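Local structure of chitinase A (Pteris ryukyuensis, 5YLG) at residues Ser25-Trp30 against Gln43-Ser48. The protein probably hydrolyses glycosidic bonds in chitin as a family 18 glycosidase, the chain here being its LysM domain, a small carbohydrate-binding module. Numbering follows the deposited sequence.
Sequences SDFESW and QVVCVS. With ZN (zinc ion), chain H; ZN (zinc ion), chain E.
F27 and W30, three residues apart, meet segment 43-48 in quite different ways. The flat phenyl of F27 reaches the strand obliquely: CZ lies 3.9 Å from V45 CB, with V45 CG2 at the ring edge and in its plane, while CE1 comes to 3.4 Å from the carbonyl oxygen C46 O. A chi1 of 177° sets CG opposite the backbone N and carries the ring from the helix into the interior, where C13, I16 and S17 of helix 13-20 also touch it. A large apolar ring suits this place, for it packs between helix 13-20 and the strand in the βααβ fold of a LysM domain. C46 O is bound by N31 ND2, and the disulfide from C46 SG to C2 ties the two ends of the domain together.

W30 instead lays its indole against S48: CZ3 is 3.6 Å from S48 CA, which sits over one face, and the opposite face carries D26 O, 3.2 Å above the plane near the rim. A broad, flat indole can serve both neighbours at once. Closer to the backbone, W30 CB meets C46 CB at 4.1 Å. Replacing the indole with the methyl of an alanine would probably leave the S48 backbone less covered, though S48 OG would still bond to T3. D26 OD2 and the carboxylate of E28 each bind their own zinc ion, in different directions from the helix, E28 closely through OE1 and more distantly through OE2.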
# COMPACT_ATOMS: atom_id res chain seq x y z
N SER A 25 7.85 4.77 3.53
CA SER A 25 8.66 3.87 4.34
C SER A 25 7.86 3.25 5.51
O SER A 25 8.00 2.06 5.74
CB SER A 25 9.90 4.57 4.82
OG SER A 25 9.61 5.93 5.23
N ASP A 26 6.98 4.01 6.14
CA ASP A 26 6.17 3.43 7.17
C ASP A 26 5.26 2.37 6.55
O ASP A 26 5.10 1.26 7.08
CB ASP A 26 5.45 4.49 7.87
CG ASP A 26 6.33 5.24 8.90
OD1 ASP A 26 7.48 4.86 9.08
OD2 ASP A 26 5.91 6.25 9.42
N PHE A 27 4.62 2.70 5.45
CA PHE A 27 3.78 1.75 4.76
C PHE A 27 4.52 0.48 4.43
O PHE A 27 4.04 -0.62 4.64
CB PHE A 27 3.28 2.38 3.44
CG PHE A 27 2.46 1.48 2.59
CD1 PHE A 27 1.10 1.32 2.77
CD2 PHE A 27 3.08 0.83 1.54
CE1 PHE A 27 0.40 0.48 1.93
CE2 PHE A 27 2.38 -0.02 0.73
CZ PHE A 27 1.01 -0.16 0.95
N GLU A 28 5.73 0.59 3.92
CA GLU A 28 6.47 -0.58 3.64
C GLU A 28 6.76 -1.43 4.88
O GLU A 28 6.69 -2.65 4.84
CB GLU A 28 7.77 -0.20 2.96
CG GLU A 28 7.64 0.35 1.55
CD GLU A 28 8.92 0.95 0.94
OE1 GLU A 28 9.95 1.11 1.64
OE2 GLU A 28 8.82 1.26 -0.25
N SER A 29 7.02 -0.76 6.01
CA SER A 29 7.33 -1.45 7.26
C SER A 29 6.14 -2.25 7.75
O SER A 29 6.31 -3.25 8.50
CB SER A 29 7.85 -0.45 8.31
OG SER A 29 6.82 0.09 8.98
N TRP A 30 4.95 -1.91 7.34
CA TRP A 30 3.73 -2.62 7.71
C TRP A 30 3.32 -3.66 6.68
O TRP A 30 2.34 -4.38 6.85
CB TRP A 30 2.56 -1.66 7.85
CG TRP A 30 2.82 -0.51 8.75
CD1 TRP A 30 3.71 -0.50 9.81
CD2 TRP A 30 2.26 0.79 8.70
NE1 TRP A 30 3.72 0.71 10.40
CE2 TRP A 30 2.87 1.55 9.74
CE3 TRP A 30 1.35 1.40 7.87
CZ2 TRP A 30 2.57 2.89 9.96
CZ3 TRP A 30 1.09 2.75 8.07
CH2 TRP A 30 1.65 3.46 9.11
N GLN A 43 -5.07 -7.35 -4.33
CA GLN A 43 -4.13 -7.55 -3.28
C GLN A 43 -4.52 -6.75 -2.03
O GLN A 43 -5.02 -5.61 -2.17
CB GLN A 43 -2.70 -7.08 -3.80
CG GLN A 43 -1.57 -7.28 -2.86
CD GLN A 43 -0.25 -7.00 -3.53
OE1 GLN A 43 -0.13 -6.96 -4.78
NE2 GLN A 43 0.79 -6.84 -2.71
N VAL A 44 -4.26 -7.23 -0.84
CA VAL A 44 -4.63 -6.58 0.36
C VAL A 44 -3.36 -6.04 1.06
O VAL A 44 -2.37 -6.77 1.21
CB VAL A 44 -5.33 -7.53 1.32
CG1 VAL A 44 -5.59 -6.91 2.64
CG2 VAL A 44 -6.63 -7.98 0.61
N VAL A 45 -3.41 -4.77 1.42
CA VAL A 45 -2.28 -4.11 2.13
C VAL A 45 -2.71 -3.53 3.42
O VAL A 45 -3.90 -3.29 3.65
CB VAL A 45 -1.65 -3.05 1.19
CG1 VAL A 45 -1.18 -3.67 -0.07
CG2 VAL A 45 -2.61 -1.90 0.92
N CYS A 46 -1.79 -3.27 4.30
CA CYS A 46 -2.00 -2.54 5.53
C CYS A 46 -1.74 -1.10 5.41
O CYS A 46 -0.68 -0.69 4.91
CB CYS A 46 -1.07 -3.10 6.57
SG CYS A 46 -1.40 -4.81 7.07
N VAL A 47 -2.69 -0.29 5.90
CA VAL A 47 -2.55 1.13 5.85
C VAL A 47 -2.47 1.80 7.29
O VAL A 47 -2.50 2.99 7.37
CB VAL A 47 -3.58 1.80 4.93
CG1 VAL A 47 -3.53 1.36 3.52
CG2 VAL A 47 -5.03 1.54 5.41
N SER A 48 -2.28 0.99 8.30
CA SER A 48 -1.93 1.49 9.65
C SER A 48 -1.34 0.32 10.34
O SER A 48 -1.10 -0.74 9.76
CB SER A 48 -3.22 1.99 10.41
OG SER A 48 -3.99 0.88 10.86
ZN ZN H . 11.10 1.91 0.44
ZN ZN E . 6.91 7.42 10.49